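Local coordinates for protein flavodoxin (Aquifex aeolicus, PDB 2ARK) that probably serves as a low-potential, FMN-binding electron donor to a number of redox enzymes, at residues K6-Y11 with L51-L56; K89-F94 with F118-F123. All coordinates share one frame; numbering follows the deposited sequence.

The chain starts with strand 5-11, an inner strand of the parallel sheet. It then runs through helix 17-30, strand 35-41 and helix 47-52 before contact 1 closes the loop, setting residues 51-56 beside 6-11. The sheet next continues from strand 55-61 to strand 90-97, with helix 69-78 between them. Contact 2 closes a shorter loop around helix 104-117, pairing 89-94 with 118-123. The two contacts follow in series, neither nested nor crossed. They meet at Leu56, whose backbone N and O probably bond to Ile90 O and Cys92 N. Together they tie strands 5-11, 55-61, 90-97 and 121-128 into one flavodoxin-like sheet.

Contact 1: K6-Y11 with L51-L56; sequences KVLVIY and LWADGL
Lys6 lies over one face of the Trp52 indole, with CB and CG on the six-membered ring and CE and NZ towards the five-membered ring. CB sits almost above the centroid of the six-membered ring, at 3.7 Å, in a CH-pi contact. CG is beside the backbone N (chi1 -77°), and this brings it over the rim of the same ring, 3.5 Å from Trp52 CZ2. CD turns off towards Trp52 O and Asp54 OD2. Bends at chi2 and chi3 return CE to the indole, near CD1 and NE1 and close against Trp52 O. NZ ends over the five-membered ring, 5.0 Å from its centroid, a long cation-pi contact. It is near Trp52 O but not hydrogen-bonded to it. Val7 O meets the edge of the indole in its plane, 3.4 Å from Trp52 CZ3. The backbones meet where helix 47-52 ends and the chain turns into strand 55-61. Lys6 O accepts two bonds there, from Asp54 N at 2.7 Å and from Gly55 N at 3.1 Å. Leu8 N to Gly55 O, at 2.9 Å, continues the parallel pairing of the flavodoxin fold. Leu8 CB packs on Ala53 CB. Arg38 also makes a cation-pi contact with Trp52. Asp54 OD2 is tied to Lys6 N, and OD1, 4.7 Å from Lys6 NZ without contact, may ease both charges.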
loop_
_atom_site.group_PDB
_atom_site.type_symbol
_atom_site.label_atom_id
_atom_site.label_comp_id
_atom_site.label_asym_id
_atom_site.label_seq_id
_atom_site.Cartn_x
_atom_site.Cartn_y
_atom_site.Cartn_z
ATOM N N LYS A 6 27.193 0.370 -11.291
ATOM C CA LYS A 6 27.219 1.555 -10.434
ATOM C C LYS A 6 26.014 1.500 -9.483
ATOM O O LYS A 6 24.858 1.566 -9.936
ATOM C CB LYS A 6 27.167 2.828 -11.296
ATOM C CG LYS A 6 28.461 3.206 -11.962
ATOM C CD LYS A 6 28.211 3.556 -13.412
ATOM C CE LYS A 6 28.094 5.044 -13.675
ATOM N NZ LYS A 6 27.502 5.278 -15.022
ATOM N N VAL A 7 26.305 1.331 -8.185
ATOM C CA VAL A 7 25.282 1.219 -7.137
ATOM C C VAL A 7 25.340 2.380 -6.119
ATOM O O VAL A 7 26.397 2.706 -5.568
ATOM C CB VAL A 7 25.357 -0.179 -6.444
ATOM C CG1 VAL A 7 24.522 -0.243 -5.172
ATOM C CG2 VAL A 7 24.899 -1.267 -7.396
ATOM N N LEU A 8 24.198 3.010 -5.884
ATOM C CA LEU A 8 24.062 4.079 -4.880
ATOM C C LEU A 8 23.305 3.533 -3.693
ATOM O O LEU A 8 22.168 3.050 -3.826
ATOM C CB LEU A 8 23.277 5.267 -5.446
ATOM C CG LEU A 8 23.477 6.715 -4.975
ATOM C CD1 LEU A 8 22.145 7.448 -5.006
ATOM C CD2 LEU A 8 24.211 6.967 -3.600
ATOM N N VAL A 9 23.933 3.577 -2.531
ATOM C CA VAL A 9 23.214 3.300 -1.301
ATOM C C VAL A 9 23.024 4.648 -0.627
ATOM O O VAL A 9 23.981 5.278 -0.229
ATOM C CB VAL A 9 23.943 2.288 -0.384
ATOM C CG1 VAL A 9 23.085 1.950 0.866
ATOM C CG2 VAL A 9 24.263 1.037 -1.163
ATOM N N ILE A 10 21.777 5.094 -0.535
ATOM C CA ILE A 10 21.493 6.404 0.045
ATOM C C ILE A 10 20.545 6.172 1.225
ATOM O O ILE A 10 19.623 5.390 1.098
ATOM C CB ILE A 10 20.928 7.372 -1.054
ATOM C CG1 ILE A 10 20.764 8.773 -0.531
ATOM C CG2 ILE A 10 19.588 6.865 -1.694
ATOM C CD1 ILE A 10 19.768 9.587 -1.437
ATOM N N TYR A 11 20.792 6.785 2.387
ATOM C CA TYR A 11 19.970 6.486 3.601
ATOM C C TYR A 11 19.730 7.745 4.439
ATOM O O TYR A 11 20.539 8.673 4.436
ATOM C CB TYR A 11 20.613 5.379 4.472
ATOM C CG TYR A 11 21.919 5.844 5.045
ATOM C CD1 TYR A 11 21.985 6.396 6.316
ATOM C CD2 TYR A 11 23.079 5.826 4.276
ATOM C CE1 TYR A 11 23.189 6.909 6.813
ATOM C CE2 TYR A 11 24.273 6.304 4.767
ATOM C CZ TYR A 11 24.324 6.838 6.033
ATOM O OH TYR A 11 25.510 7.335 6.501
ATOM N N LEU A 51 22.108 10.265 -10.947
ATOM C CA LEU A 51 22.472 10.187 -12.362
ATOM C C LEU A 51 23.597 9.184 -12.649
ATOM O O LEU A 51 23.612 8.520 -13.676
ATOM C CB LEU A 51 22.886 11.571 -12.853
ATOM C CG LEU A 51 21.746 12.561 -13.025
ATOM C CD1 LEU A 51 22.308 13.987 -13.115
ATOM C CD2 LEU A 51 20.936 12.189 -14.277
ATOM N N TRP A 52 24.548 9.098 -11.732
ATOM C CA TRP A 52 25.639 8.152 -11.828
ATOM C C TRP A 52 25.145 6.714 -11.646
ATOM O O TRP A 52 25.607 5.826 -12.347
ATOM C CB TRP A 52 26.696 8.544 -10.791
ATOM C CG TRP A 52 27.808 7.593 -10.617
ATOM C CD1 TRP A 52 28.986 7.570 -11.322
ATOM C CD2 TRP A 52 27.878 6.512 -9.663
ATOM N NE1 TRP A 52 29.781 6.541 -10.862
ATOM C CE2 TRP A 52 29.128 5.877 -9.847
ATOM C CE3 TRP A 52 27.011 6.031 -8.659
ATOM C CZ2 TRP A 52 29.535 4.773 -9.067
ATOM C CZ3 TRP A 52 27.419 4.943 -7.882
ATOM C CH2 TRP A 52 28.664 4.323 -8.095
ATOM N N ALA A 53 24.186 6.490 -10.747
ATOM C CA ALA A 53 23.753 5.138 -10.343
ATOM C C ALA A 53 23.007 4.335 -11.410
ATOM O O ALA A 53 22.127 4.859 -12.102
ATOM C CB ALA A 53 22.907 5.209 -9.081
ATOM N N ASP A 54 23.350 3.054 -11.538
ATOM C CA ASP A 54 22.521 2.125 -12.317
ATOM C C ASP A 54 21.411 1.585 -11.439
ATOM O O ASP A 54 20.291 1.412 -11.896
ATOM C CB ASP A 54 23.359 0.966 -12.872
ATOM C CG ASP A 54 24.380 1.434 -13.880
ATOM O OD1 ASP A 54 23.979 2.222 -14.759
ATOM O OD2 ASP A 54 25.569 1.034 -13.805
ATOM N N GLY A 55 21.761 1.312 -10.180
ATOM C CA GLY A 55 20.883 0.763 -9.176
ATOM C C GLY A 55 21.001 1.561 -7.895
ATOM O O GLY A 55 22.074 2.087 -7.588
ATOM N N LEU A 56 19.873 1.671 -7.183
ATOM C CA LEU A 56 19.761 2.403 -5.913
ATOM C C LEU A 56 19.157 1.542 -4.811
ATOM O O LEU A 56 18.154 0.864 -5.042
ATOM C CB LEU A 56 18.839 3.622 -6.052
ATOM C CG LEU A 56 19.263 4.769 -6.950
ATOM C CD1 LEU A 56 18.903 4.424 -8.426
ATOM C CD2 LEU A 56 18.566 6.022 -6.474
#

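Contact 2: K89-F94 with F118-F123; sequences KIACAF and FGFLVF
Lys89 CB rests over one face of the Phe120 ring, 3.9 Å from the centroid, in a CH-pi contact. The two side chains run side by side, and Lys89 CD reaches CE1 and CZ of the ring. Lys89 NZ ends beyond the pair and bonds to Ala53 O. Phe118 CB covers the opposite face of Phe120. An alanine at Phe120 removes the ring between Lys89 CB and Phe118 CB, which would probably leave a gap beside Ala91 and the Lys89 chain. Lys89 O accepts Leu121 N at 2.8 Å. Ile90 pairs with Leu121 in the parallel sheet, and its CG2 comes within 3.6 Å of Phe123 CE1, the two side chains crossing at about a right angle. Ala91 N bonds to Leu121 O at 3.0 Å. Strands 90-97 and 121-128 are the two parallel strands of a beta-alpha-beta crossover, with helix 104-117 as its connection. On that helix's side of the sheet, Ala91 meets Leu115 and Val122 meets Leu112 and Met116. Ala91 O takes a weak bond from Phe123 N. Cys92 CB lies over one face of the Phe123 ring, 3.9 Å from the centroid. SG, placed between the backbone N and carbonyl carbon (chi1 56°), makes an oblique sulfur-aromatic contact at 4.6 Å from the centroid of the Phe123 ring. Phe123 also packs on Phe120 of a second subunit. Beyond Cys92 a water bridges Ala93 N and Phe123 O.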
loop_
_atom_site.group_PDB
_atom_site.type_symbol
_atom_site.label_atom_id
_atom_site.label_comp_id
_atom_site.label_asym_id
_atom_site.label_seq_id
_atom_site.Cartn_x
_atom_site.Cartn_y
_atom_site.Cartn_z
ATOM N N LYS A 89 16.101 3.194 -14.077
ATOM C CA LYS A 89 17.061 2.854 -13.036
ATOM C C LYS A 89 16.431 1.740 -12.247
ATOM O O LYS A 89 15.206 1.603 -12.261
ATOM C CB LYS A 89 17.418 4.048 -12.142
ATOM C CG LYS A 89 18.453 4.936 -12.773
ATOM C CD LYS A 89 18.709 6.195 -11.979
ATOM C CE LYS A 89 19.242 7.268 -12.919
ATOM N NZ LYS A 89 20.490 6.834 -13.588
ATOM N N ILE A 90 17.270 0.933 -11.600
ATOM C CA ILE A 90 16.839 -0.203 -10.802
ATOM C C ILE A 90 17.013 0.184 -9.341
ATOM O O ILE A 90 18.062 0.725 -8.971
ATOM C CB ILE A 90 17.662 -1.471 -11.154
ATOM C CG1 ILE A 90 17.409 -1.857 -12.619
ATOM C CG2 ILE A 90 17.313 -2.626 -10.229
ATOM C CD1 ILE A 90 18.356 -2.862 -13.191
ATOM N N ALA A 91 15.976 -0.053 -8.525
ATOM C CA ALA A 91 15.970 0.377 -7.120
ATOM C C ALA A 91 15.263 -0.608 -6.200
ATOM O O ALA A 91 14.432 -1.393 -6.642
ATOM C CB ALA A 91 15.343 1.757 -6.977
ATOM N N CYS A 92 15.642 -0.565 -4.920
ATOM C CA CYS A 92 15.000 -1.296 -3.810
ATOM C C CYS A 92 15.055 -0.412 -2.550
ATOM O O CYS A 92 15.551 0.717 -2.620
ATOM C CB CYS A 92 15.718 -2.612 -3.573
ATOM S SG CYS A 92 17.506 -2.408 -3.253
ATOM N N ALA A 93 14.575 -0.946 -1.419
ATOM C CA ALA A 93 14.262 -0.182 -0.210
ATOM C C ALA A 93 14.772 -0.931 0.997
ATOM O O ALA A 93 14.900 -2.156 0.946
ATOM C CB ALA A 93 12.698 0.029 -0.087
ATOM N N PHE A 94 15.049 -0.229 2.090
ATOM C CA PHE A 94 15.278 -0.913 3.390
ATOM C C PHE A 94 14.901 -0.024 4.567
ATOM O O PHE A 94 14.829 1.211 4.417
ATOM C CB PHE A 94 16.690 -1.474 3.517
ATOM C CG PHE A 94 17.797 -0.436 3.366
ATOM C CD1 PHE A 94 18.256 -0.055 2.089
ATOM C CD2 PHE A 94 18.440 0.095 4.508
ATOM C CE1 PHE A 94 19.293 0.877 1.952
ATOM C CE2 PHE A 94 19.495 1.025 4.378
ATOM C CZ PHE A 94 19.912 1.429 3.101
ATOM N N PHE A 118 9.263 7.641 -10.239
ATOM C CA PHE A 118 10.307 8.129 -11.132
ATOM C C PHE A 118 10.554 7.200 -12.320
ATOM O O PHE A 118 11.520 7.393 -13.058
ATOM C CB PHE A 118 11.617 8.335 -10.365
ATOM C CG PHE A 118 11.704 9.651 -9.637
ATOM C CD1 PHE A 118 11.186 9.789 -8.348
ATOM C CD2 PHE A 118 12.323 10.746 -10.238
ATOM C CE1 PHE A 118 11.279 10.999 -7.656
ATOM C CE2 PHE A 118 12.421 11.975 -9.572
ATOM C CZ PHE A 118 11.899 12.092 -8.260
ATOM N N GLY A 119 9.705 6.191 -12.489
ATOM C CA GLY A 119 9.797 5.300 -13.592
ATOM C C GLY A 119 10.879 4.256 -13.431
ATOM O O GLY A 119 11.268 3.609 -14.419
ATOM N N PHE A 120 11.370 4.087 -12.198
ATOM C CA PHE A 120 12.353 3.047 -11.886
ATOM C C PHE A 120 11.714 1.655 -11.895
ATOM O O PHE A 120 10.511 1.501 -11.680
ATOM C CB PHE A 120 12.995 3.286 -10.511
ATOM C CG PHE A 120 13.743 4.592 -10.383
ATOM C CD1 PHE A 120 14.018 5.388 -11.499
ATOM C CD2 PHE A 120 14.218 4.989 -9.140
ATOM C CE1 PHE A 120 14.736 6.561 -11.383
ATOM C CE2 PHE A 120 14.953 6.162 -8.981
ATOM C CZ PHE A 120 15.212 6.969 -10.109
ATOM N N LEU A 121 12.540 0.651 -12.169
ATOM C CA LEU A 121 12.172 -0.754 -12.018
ATOM C C LEU A 121 12.559 -1.122 -10.583
ATOM O O LEU A 121 13.750 -1.026 -10.223
ATOM C CB LEU A 121 12.963 -1.630 -12.991
ATOM C CG LEU A 121 12.740 -1.834 -14.499
ATOM C CD1 LEU A 121 11.654 -2.856 -14.729
ATOM C CD2 LEU A 121 12.455 -0.546 -15.308
ATOM N N VAL A 122 11.571 -1.516 -9.765
ATOM C CA VAL A 122 11.803 -1.857 -8.357
ATOM C C VAL A 122 11.536 -3.327 -8.024
ATOM O O VAL A 122 10.811 -4.038 -8.719
ATOM C CB VAL A 122 11.010 -0.921 -7.407
ATOM C CG1 VAL A 122 11.231 0.566 -7.802
ATOM C CG2 VAL A 122 9.513 -1.263 -7.432
ATOM N N PHE A 123 12.140 -3.783 -6.942
ATOM C CA PHE A 123 12.099 -5.199 -6.600
ATOM C C PHE A 123 12.314 -5.377 -5.069
ATOM O O PHE A 123 12.813 -4.473 -4.377
ATOM C CB PHE A 123 13.200 -5.954 -7.395
ATOM C CG PHE A 123 14.585 -5.599 -6.953
ATOM C CD1 PHE A 123 15.222 -4.451 -7.433
ATOM C CD2 PHE A 123 15.250 -6.371 -6.003
ATOM C CE1 PHE A 123 16.523 -4.114 -6.996
ATOM C CE2 PHE A 123 16.534 -6.021 -5.564
ATOM C CZ PHE A 123 17.148 -4.889 -6.046
HETATM O O HOH W 1 13.151 -3.490 -1.848
#